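Local structure of hydrazine synthase subunit alpha (Candidatus Kuenenia stuttgartiensis, 5C2V) at residues D[712-723]-D[751-762]. The protein catalyses, within the hydrazine synthase complex of anammox bacteria, the condensation of hydroxylamine with ammonia to give hydrazine, and carries two c-type hemes. Sequence-based numbering, arbitrary orientation.
Sequences AAINSLLVWRLY and QDERYAIVEWID. With HEC (heme c), chain B.
I761 fills the buried end of this contact. Its CD1 meets V719 CG2 at 3.6 Å, and its CG2 lies against the carbonyl of A712 and the hydroxyl of S716. S716 OG itself bonds to A712 O and to the backbone of N709. A713 CB packs on V758 CG1. Beside it, A713 N donates to D762 OD1 (2.8 Å), and a water links that oxygen to I714 N. The other carboxylate oxygen of D762 is taken by R463 and S538. Further along, I757 crosses L718 and L722 at about right angles; I757 CD1 is 3.8 Å from L722 CD1.

The other end is more open to solvent, since R754 and Q751 are partly exposed, but the R754-Y723 stack there is close. The R754 guanidinium lies on one face of the Y723 ring, planes 17° apart, a cation-pi stack. The bend at chi3 (66°) turns it onto the ring. R754 NH2 donates to Q751 OE1 (2.8 Å), while NH1 reaches L722 O only weakly.

The two helices run nearly antiparallel in the C-terminal cytochrome c domain. Helix 717-722 lines its bis-histidine-coordinated heme c through L718, L722, close to axial ligand H745, and R721, which grips a propionate. Helix 751-762 packs on helix 646-657 and on strands 503-510 and 596-599.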
ATOM      1  N   ALA D 712      15.749  12.231   3.837  1.00 56.54           N
ATOM      2  CA  ALA D 712      16.571  12.206   2.636  1.00 47.70           C
ATOM      3  C   ALA D 712      16.863  13.636   2.198  1.00 48.18           C
ATOM      4  O   ALA D 712      15.980  14.324   1.690  1.00 56.68           O
ATOM      5  CB  ALA D 712      15.883  11.428   1.523  1.00 39.29           C
ATOM      6  N   ALA D 713      18.109  14.070   2.333  1.00 59.05           N
ATOM      7  CA  ALA D 713      18.477  15.407   1.886  1.00 45.03           C
ATOM      8  C   ALA D 713      18.729  15.370   0.390  1.00 46.10           C
ATOM      9  O   ALA D 713      18.481  16.335  -0.328  1.00 43.62           O
ATOM     10  CB  ALA D 713      19.701  15.908   2.628  1.00 50.26           C
ATOM     11  N   ILE D 714      19.214  14.221  -0.063  1.00 46.92           N
ATOM     12  CA  ILE D 714      19.581  14.008  -1.452  1.00 44.91           C
ATOM     13  C   ILE D 714      18.352  14.032  -2.367  1.00 54.95           C
ATOM     14  O   ILE D 714      18.467  14.279  -3.568  1.00 48.18           O
ATOM     15  CB  ILE D 714      20.341  12.671  -1.598  1.00 31.04           C
ATOM     16  CG1 ILE D 714      21.033  12.566  -2.959  1.00 48.35           C
ATOM     17  CG2 ILE D 714      19.413  11.496  -1.342  1.00 31.51           C
ATOM     18  CD1 ILE D 714      21.820  11.286  -3.139  1.00 37.59           C
ATOM     19  N   ASN D 715      17.176  13.788  -1.792  1.00 55.75           N
ATOM     20  CA  ASN D 715      15.929  13.819  -2.550  1.00 51.35           C
ATOM     21  C   ASN D 715      15.206  15.161  -2.455  1.00 57.33           C
ATOM     22  O   ASN D 715      14.155  15.351  -3.066  1.00 46.49           O
ATOM     23  CB  ASN D 715      14.991  12.706  -2.077  1.00 40.22           C
ATOM     24  CG  ASN D 715      15.450  11.330  -2.511  1.00 34.70           C
ATOM     25  OD1 ASN D 715      16.179  11.186  -3.491  1.00 44.34           O
ATOM     26  ND2 ASN D 715      15.016  10.307  -1.784  1.00 31.36           N
ATOM     27  N   SER D 716      15.773  16.088  -1.690  1.00 41.04           N
ATOM     28  CA  SER D 716      15.113  17.360  -1.415  1.00 36.37           C
ATOM     29  C   SER D 716      15.434  18.423  -2.463  1.00 52.08           C
ATOM     30  O   SER D 716      16.599  18.667  -2.776  1.00 51.77           O
ATOM     31  CB  SER D 716      15.502  17.864  -0.022  1.00 43.20           C
ATOM     32  OG  SER D 716      15.080  16.953   0.980  1.00 44.99           O
ATOM     33  N   LEU D 717      14.388  19.053  -2.991  1.00 47.77           N
ATOM     34  CA  LEU D 717      14.527  20.088  -4.012  1.00 39.46           C
ATOM     35  C   LEU D 717      15.400  21.239  -3.520  1.00 39.45           C
ATOM     36  O   LEU D 717      16.177  21.812  -4.286  1.00 44.31           O
ATOM     37  CB  LEU D 717      13.148  20.607  -4.435  1.00 36.71           C
ATOM     38  CG  LEU D 717      13.032  21.474  -5.694  1.00 39.98           C
ATOM     39  CD1 LEU D 717      11.676  21.267  -6.346  1.00 50.67           C
ATOM     40  CD2 LEU D 717      13.241  22.951  -5.385  1.00 36.09           C
ATOM     41  N   LEU D 718      15.260  21.573  -2.240  1.00 35.05           N
ATOM     42  CA  LEU D 718      16.062  22.625  -1.625  1.00 41.53           C
ATOM     43  C   LEU D 718      17.549  22.323  -1.758  1.00 52.33           C
ATOM     44  O   LEU D 718      18.339  23.189  -2.133  1.00 49.22           O
ATOM     45  CB  LEU D 718      15.691  22.789  -0.150  1.00 32.54           C
ATOM     46  CG  LEU D 718      16.536  23.770   0.659  1.00 44.97           C
ATOM     47  CD1 LEU D 718      16.426  25.162   0.067  1.00 34.05           C
ATOM     48  CD2 LEU D 718      16.117  23.768   2.122  1.00 41.44           C
ATOM     49  N   VAL D 719      17.920  21.084  -1.453  1.00 40.32           N
ATOM     50  CA  VAL D 719      19.308  20.654  -1.539  1.00 53.57           C
ATOM     51  C   VAL D 719      19.751  20.558  -2.997  1.00 49.35           C
ATOM     52  O   VAL D 719      20.891  20.882  -3.332  1.00 61.62           O
ATOM     53  CB  VAL D 719      19.516  19.301  -0.836  1.00 49.97           C
ATOM     54  CG1 VAL D 719      20.976  18.892  -0.877  1.00 46.23           C
ATOM     55  CG2 VAL D 719      19.032  19.378   0.601  1.00 39.84           C
ATOM     56  N   TRP D 720      18.838  20.114  -3.857  1.00 42.13           N
ATOM     57  CA  TRP D 720      19.081  20.079  -5.297  1.00 42.26           C
ATOM     58  C   TRP D 720      19.483  21.454  -5.815  1.00 46.74           C
ATOM     59  O   TRP D 720      20.379  21.578  -6.649  1.00 42.95           O
ATOM     60  CB  TRP D 720      17.839  19.585  -6.046  1.00 50.43           C
ATOM     61  CG  TRP D 720      17.712  18.092  -6.122  1.00 46.23           C
ATOM     62  CD1 TRP D 720      17.823  17.204  -5.094  1.00 39.82           C
ATOM     63  CD2 TRP D 720      17.430  17.316  -7.293  1.00 49.52           C
ATOM     64  NE1 TRP D 720      17.637  15.921  -5.551  1.00 47.33           N
ATOM     65  CE2 TRP D 720      17.392  15.963  -6.899  1.00 50.62           C
ATOM     66  CE3 TRP D 720      17.206  17.632  -8.636  1.00 42.47           C
ATOM     67  CZ2 TRP D 720      17.143  14.929  -7.799  1.00 51.12           C
ATOM     68  CZ3 TRP D 720      16.958  16.605  -9.528  1.00 42.58           C
ATOM     69  CH2 TRP D 720      16.930  15.270  -9.106  1.00 47.15           C
ATOM     70  N   ARG D 721      18.816  22.486  -5.308  1.00 38.46           N
ATOM     71  CA  ARG D 721      19.092  23.855  -5.728  1.00 40.06           C
ATOM     72  C   ARG D 721      20.343  24.419  -5.065  1.00 42.40           C
ATOM     73  O   ARG D 721      21.112  25.145  -5.694  1.00 44.63           O
ATOM     74  CB  ARG D 721      17.894  24.759  -5.433  1.00 49.01           C
ATOM     75  CG  ARG D 721      16.675  24.465  -6.292  1.00 42.78           C
ATOM     76  CD  ARG D 721      17.053  24.387  -7.763  1.00 36.73           C
ATOM     77  NE  ARG D 721      17.762  25.582  -8.213  1.00 47.97           N
ATOM     78  CZ  ARG D 721      17.166  26.676  -8.673  1.00 47.09           C
ATOM     79  NH1 ARG D 721      15.843  26.731  -8.744  1.00 29.65           N
ATOM     80  NH2 ARG D 721      17.892  27.716  -9.060  1.00 55.17           N
ATOM     81  N   LEU D 722      20.543  24.088  -3.793  1.00 50.74           N
ATOM     82  CA  LEU D 722      21.709  24.570  -3.065  1.00 44.43           C
ATOM     83  C   LEU D 722      23.003  23.993  -3.637  1.00 55.23           C
ATOM     84  O   LEU D 722      24.058  24.615  -3.541  1.00 48.85           O
ATOM     85  CB  LEU D 722      21.592  24.236  -1.576  1.00 47.87           C
ATOM     86  CG  LEU D 722      20.610  25.105  -0.786  1.00 46.34           C
ATOM     87  CD1 LEU D 722      20.433  24.580   0.629  1.00 32.49           C
ATOM     88  CD2 LEU D 722      21.074  26.554  -0.767  1.00 39.37           C
ATOM     89  N   TYR D 723      22.927  22.795  -4.210  1.00 52.64           N
ATOM     90  CA  TYR D 723      24.074  22.221  -4.909  1.00 45.17           C
ATOM     91  C   TYR D 723      24.003  22.418  -6.426  1.00 50.82           C
ATOM     92  O   TYR D 723      24.956  22.103  -7.139  1.00 40.23           O
ATOM     93  CB  TYR D 723      24.198  20.730  -4.588  1.00 43.51           C
ATOM     94  CG  TYR D 723      24.699  20.441  -3.190  1.00 54.96           C
ATOM     95  CD1 TYR D 723      23.851  20.529  -2.095  1.00 51.07           C
ATOM     96  CD2 TYR D 723      26.020  20.075  -2.967  1.00 57.95           C
ATOM     97  CE1 TYR D 723      24.303  20.263  -0.816  1.00 57.19           C
ATOM     98  CE2 TYR D 723      26.483  19.806  -1.692  1.00 52.59           C
ATOM     99  CZ  TYR D 723      25.620  19.903  -0.621  1.00 55.37           C
ATOM    100  OH  TYR D 723      26.075  19.638   0.650  1.00 52.97           O
ATOM    101  N   GLN D 751      30.270  25.885   3.106  1.00 65.69           N
ATOM    102  CA  GLN D 751      30.067  24.444   3.182  1.00 51.54           C
ATOM    103  C   GLN D 751      29.419  24.056   4.507  1.00 58.41           C
ATOM    104  O   GLN D 751      28.580  23.155   4.559  1.00 58.10           O
ATOM    105  CB  GLN D 751      31.393  23.702   2.998  1.00 46.15           C
ATOM    106  CG  GLN D 751      31.282  22.186   3.106  1.00 52.26           C
ATOM    107  CD  GLN D 751      30.459  21.572   1.986  1.00 64.28           C
ATOM    108  OE1 GLN D 751      30.273  22.177   0.930  1.00 64.97           O
ATOM    109  NE2 GLN D 751      29.959  20.364   2.216  1.00 39.90           N
ATOM    110  N   ASP D 752      29.800  24.756   5.571  1.00 57.27           N
ATOM    111  CA  ASP D 752      29.288  24.470   6.907  1.00 64.71           C
ATOM    112  C   ASP D 752      27.789  24.744   7.018  1.00 54.84           C
ATOM    113  O   ASP D 752      27.051  23.954   7.606  1.00 57.21           O
ATOM    114  CB  ASP D 752      30.047  25.289   7.953  1.00 81.78           C
ATOM    115  CG  ASP D 752      31.523  24.941   8.005  1.00 70.73           C
ATOM    116  OD1 ASP D 752      31.875  23.789   7.675  1.00 47.58           O
ATOM    117  OD2 ASP D 752      32.331  25.818   8.377  1.00 94.00           O
ATOM    118  N   GLU D 753      27.347  25.861   6.451  1.00 60.18           N
ATOM    119  CA  GLU D 753      25.937  26.242   6.484  1.00 64.23           C
ATOM    120  C   GLU D 753      25.081  25.280   5.659  1.00 51.03           C
ATOM    121  O   GLU D 753      24.063  24.756   6.133  1.00 48.18           O
ATOM    122  CB  GLU D 753      25.767  27.675   5.970  1.00 54.92           C
ATOM    123  CG  GLU D 753      26.562  28.714   6.752  1.00 49.61           C
ATOM    124  CD  GLU D 753      26.709  30.028   6.006  1.00 63.71           C
ATOM    125  OE1 GLU D 753      26.454  30.051   4.783  1.00 65.69           O
ATOM    126  OE2 GLU D 753      27.081  31.037   6.641  1.00 54.16           O
ATOM    127  N   ARG D 754      25.513  25.052   4.423  1.00 49.00           N
ATOM    128  CA  ARG D 754      24.811  24.163   3.508  1.00 52.88           C
ATOM    129  C   ARG D 754      24.706  22.754   4.083  1.00 50.60           C
ATOM    130  O   ARG D 754      23.634  22.143   4.063  1.00 51.30           O
ATOM    131  CB  ARG D 754      25.517  24.133   2.150  1.00 44.02           C
ATOM    132  CG  ARG D 754      24.759  23.381   1.071  1.00 56.73           C
ATOM    133  CD  ARG D 754      25.407  23.566  -0.292  1.00 51.31           C
ATOM    134  NE  ARG D 754      26.734  22.963  -0.361  1.00 56.70           N
ATOM    135  CZ  ARG D 754      27.523  23.016  -1.429  1.00 70.24           C
ATOM    136  NH1 ARG D 754      27.118  23.645  -2.524  1.00 54.93           N
ATOM    137  NH2 ARG D 754      28.716  22.437  -1.404  1.00 63.76           N
ATOM    138  N   TYR D 755      25.817  22.245   4.610  1.00 55.88           N
ATOM    139  CA  TYR D 755      25.814  20.908   5.188  1.00 40.84           C
ATOM    140  C   TYR D 755      25.068  20.884   6.516  1.00 37.53           C
ATOM    141  O   TYR D 755      24.645  19.825   6.976  1.00 44.05           O
ATOM    142  CB  TYR D 755      27.236  20.383   5.379  1.00 38.73           C
ATOM    143  CG  TYR D 755      27.269  18.902   5.671  1.00 49.25           C
ATOM    144  CD1 TYR D 755      27.031  17.976   4.664  1.00 43.91           C
ATOM    145  CD2 TYR D 755      27.520  18.428   6.952  1.00 42.85           C
ATOM    146  CE1 TYR D 755      27.050  16.621   4.920  1.00 54.92           C
ATOM    147  CE2 TYR D 755      27.541  17.072   7.218  1.00 48.23           C
ATOM    148  CZ  TYR D 755      27.305  16.173   6.198  1.00 52.84           C
ATOM    149  OH  TYR D 755      27.325  14.821   6.453  1.00 64.31           O
ATOM    150  N   ALA D 756      24.915  22.049   7.138  1.00 39.09           N
ATOM    151  CA  ALA D 756      24.076  22.149   8.325  1.00 40.69           C
ATOM    152  C   ALA D 756      22.629  21.920   7.920  1.00 51.25           C
ATOM    153  O   ALA D 756      21.884  21.212   8.603  1.00 45.46           O
ATOM    154  CB  ALA D 756      24.243  23.498   9.004  1.00 26.40           C
ATOM    155  N   ILE D 757      22.238  22.515   6.796  1.00 50.92           N
ATOM    156  CA  ILE D 757      20.903  22.284   6.249  1.00 46.50           C
ATOM    157  C   ILE D 757      20.722  20.812   5.869  1.00 53.78           C
ATOM    158  O   ILE D 757      19.687  20.204   6.169  1.00 44.26           O
ATOM    159  CB  ILE D 757      20.634  23.174   5.020  1.00 55.32           C
ATOM    160  CG1 ILE D 757      20.701  24.651   5.412  1.00 46.45           C
ATOM    161  CG2 ILE D 757      19.279  22.849   4.409  1.00 47.27           C
ATOM    162  CD1 ILE D 757      20.430  25.599   4.266  1.00 54.93           C
ATOM    163  N   VAL D 758      21.736  20.244   5.218  1.00 41.23           N
ATOM    164  CA  VAL D 758      21.721  18.830   4.845  1.00 37.06           C
ATOM    165  C   VAL D 758      21.503  17.930   6.061  1.00 42.02           C
ATOM    166  O   VAL D 758      20.643  17.044   6.045  1.00 47.49           O
ATOM    167  CB  VAL D 758      23.033  18.418   4.145  1.00 53.68           C
ATOM    168  CG1 VAL D 758      23.071  16.912   3.928  1.00 32.62           C
ATOM    169  CG2 VAL D 758      23.187  19.158   2.824  1.00 37.05           C
ATOM    170  N   GLU D 759      22.282  18.169   7.112  1.00 46.53           N
ATOM    171  CA  GLU D 759      22.153  17.425   8.359  1.00 48.24           C
ATOM    172  C   GLU D 759      20.764  17.583   8.959  1.00 47.58           C
ATOM    173  O   GLU D 759      20.165  16.610   9.421  1.00 38.28           O
ATOM    174  CB  GLU D 759      23.206  17.879   9.372  1.00 56.75           C
ATOM    175  CG  GLU D 759      24.591  17.311   9.132  1.00 57.03           C
ATOM    176  CD  GLU D 759      25.574  17.706  10.216  1.00 58.00           C
ATOM    177  OE1 GLU D 759      25.479  18.845  10.722  1.00 58.51           O
ATOM    178  OE2 GLU D 759      26.437  16.875  10.568  1.00 62.20           O
ATOM    179  N   TRP D 760      20.261  18.814   8.952  1.00 50.92           N
ATOM    180  CA  TRP D 760      18.931  19.101   9.476  1.00 50.79           C
ATOM    181  C   TRP D 760      17.864  18.274   8.770  1.00 54.36           C
ATOM    182  O   TRP D 760      17.005  17.676   9.417  1.00 47.99           O
ATOM    183  CB  TRP D 760      18.609  20.591   9.344  1.00 50.40           C
ATOM    184  CG  TRP D 760      17.172  20.914   9.621  1.00 60.67           C
ATOM    185  CD1 TRP D 760      16.506  20.754  10.802  1.00 61.60           C
ATOM    186  CD2 TRP D 760      16.223  21.461   8.697  1.00 63.38           C
ATOM    187  NE1 TRP D 760      15.201  21.162  10.669  1.00 45.10           N
ATOM    188  CE2 TRP D 760      15.002  21.601   9.386  1.00 62.10           C
ATOM    189  CE3 TRP D 760      16.286  21.843   7.354  1.00 51.98           C
ATOM    190  CZ2 TRP D 760      13.855  22.108   8.779  1.00 58.33           C
ATOM    191  CZ3 TRP D 760      15.148  22.347   6.753  1.00 40.86           C
ATOM    192  CH2 TRP D 760      13.949  22.475   7.463  1.00 55.40           C
ATOM    193  N   ILE D 761      17.929  18.231   7.443  1.00 48.36           N
ATOM    194  CA  ILE D 761      16.954  17.471   6.667  1.00 50.71           C
ATOM    195  C   ILE D 761      17.099  15.965   6.889  1.00 49.80           C
ATOM    196  O   ILE D 761      16.105  15.258   7.064  1.00 45.02           O
ATOM    197  CB  ILE D 761      17.073  17.781   5.164  1.00 42.79           C
ATOM    198  CG1 ILE D 761      16.805  19.264   4.911  1.00 42.42           C
ATOM    199  CG2 ILE D 761      16.107  16.929   4.364  1.00 39.88           C
ATOM    200  CD1 ILE D 761      16.776  19.639   3.448  1.00 40.70           C
ATOM    201  N   ASP D 762      18.337  15.479   6.894  1.00 48.17           N
ATOM    202  CA  ASP D 762      18.601  14.057   7.107  1.00 48.70           C
ATOM    203  C   ASP D 762      18.158  13.591   8.493  1.00 47.72           C
ATOM    204  O   ASP D 762      17.822  12.421   8.684  1.00 39.97           O
ATOM    205  CB  ASP D 762      20.087  13.753   6.906  1.00 50.47           C
ATOM    206  CG  ASP D 762      20.397  13.262   5.506  1.00 55.01           C
ATOM    207  OD1 ASP D 762      19.511  13.356   4.630  1.00 67.13           O
ATOM    208  OD2 ASP D 762      21.529  12.787   5.282  1.00 49.27           O
TER
HETATM  209 FE   HEC B 906      16.428  31.739  -3.826  1.00 45.26          FE
HETATM  210  CHA HEC B 906      14.375  30.440  -6.250  1.00 38.26           C
HETATM  211  CHB HEC B 906      16.015  28.902  -1.939  1.00 52.26           C
HETATM  212  CHC HEC B 906      18.588  32.987  -1.428  1.00 58.54           C
HETATM  213  CHD HEC B 906      16.689  34.707  -5.545  1.00 54.04           C
HETATM  214  NA  HEC B 906      15.360  30.015  -4.032  1.00 37.90           N
HETATM  215  C1A HEC B 906      14.637  29.649  -5.152  1.00 51.49           C
HETATM  216  C2A HEC B 906      14.201  28.279  -4.970  1.00 42.97           C
HETATM  217  C3A HEC B 906      14.650  27.853  -3.785  1.00 51.66           C
HETATM  218  C4A HEC B 906      15.390  28.936  -3.167  1.00 45.98           C
HETATM  219  CMA HEC B 906      14.422  26.451  -3.181  1.00 41.19           C
HETATM  220  CAA HEC B 906      13.363  27.455  -5.972  1.00 42.64           C
HETATM  221  CBA HEC B 906      11.877  27.679  -5.707  1.00 49.45           C
HETATM  222  CGA HEC B 906      11.065  26.765  -6.587  1.00 53.98           C
HETATM  223  O1A HEC B 906       9.906  26.441  -6.215  1.00 43.41           O
HETATM  224  O2A HEC B 906      11.578  26.348  -7.656  1.00 36.17           O
HETATM  225  NB  HEC B 906      17.121  31.095  -1.992  1.00 56.47           N
HETATM  226  C1B HEC B 906      16.911  29.836  -1.462  1.00 49.25           C
HETATM  227  C2B HEC B 906      17.798  29.677  -0.326  1.00 37.24           C
HETATM  228  C3B HEC B 906      18.499  30.808  -0.182  1.00 54.66           C
HETATM  229  C4B HEC B 906      18.093  31.718  -1.232  1.00 47.67           C
HETATM  230  CMB HEC B 906      17.888  28.421   0.569  1.00 43.07           C
HETATM  231  CAB HEC B 906      19.573  31.116   0.886  1.00 45.85           C
HETATM  232  CBB HEC B 906      20.855  30.304   0.596  1.00 42.55           C
HETATM  233  NC  HEC B 906      17.450  33.509  -3.540  1.00 46.65           N
HETATM  234  C1C HEC B 906      18.281  33.818  -2.480  1.00 58.57           C
HETATM  235  C2C HEC B 906      18.870  35.118  -2.728  1.00 57.82           C
HETATM  236  C3C HEC B 906      18.254  35.642  -3.796  1.00 56.31           C
HETATM  237  C4C HEC B 906      17.410  34.609  -4.374  1.00 54.58           C
HETATM  238  CMC HEC B 906      19.728  35.885  -1.697  1.00 46.59           C
HETATM  239  CAC HEC B 906      18.491  37.047  -4.403  1.00 37.12           C
HETATM  240  CBC HEC B 906      19.933  37.184  -4.942  1.00 37.74           C
HETATM  241  ND  HEC B 906      15.631  32.464  -5.628  1.00 55.49           N
HETATM  242  C1D HEC B 906      15.923  33.726  -6.142  1.00 48.97           C
HETATM  243  C2D HEC B 906      15.282  33.856  -7.430  1.00 57.95           C
HETATM  244  C3D HEC B 906      14.558  32.526  -7.680  1.00 62.10           C
HETATM  245  C4D HEC B 906      14.827  31.723  -6.495  1.00 46.65           C
HETATM  246  CMD HEC B 906      15.329  35.080  -8.371  1.00 46.49           C
HETATM  247  CAD HEC B 906      13.714  32.203  -8.942  1.00 40.26           C
HETATM  248  CBD HEC B 906      13.841  30.767  -9.453  1.00 41.71           C
HETATM  249  CGD HEC B 906      15.274  30.379  -9.708  1.00 57.04           C
HETATM  250  O1D HEC B 906      15.561  29.155  -9.725  1.00 40.56           O
HETATM  251  O2D HEC B 906      16.130  31.282  -9.895  1.00 74.10           O
HETATM  252  O   HOH W   1      20.386  12.231   1.782  1.00 37.71           O
HETATM  253  O   HOH W   2      28.899  17.940   0.854  1.00 54.79           O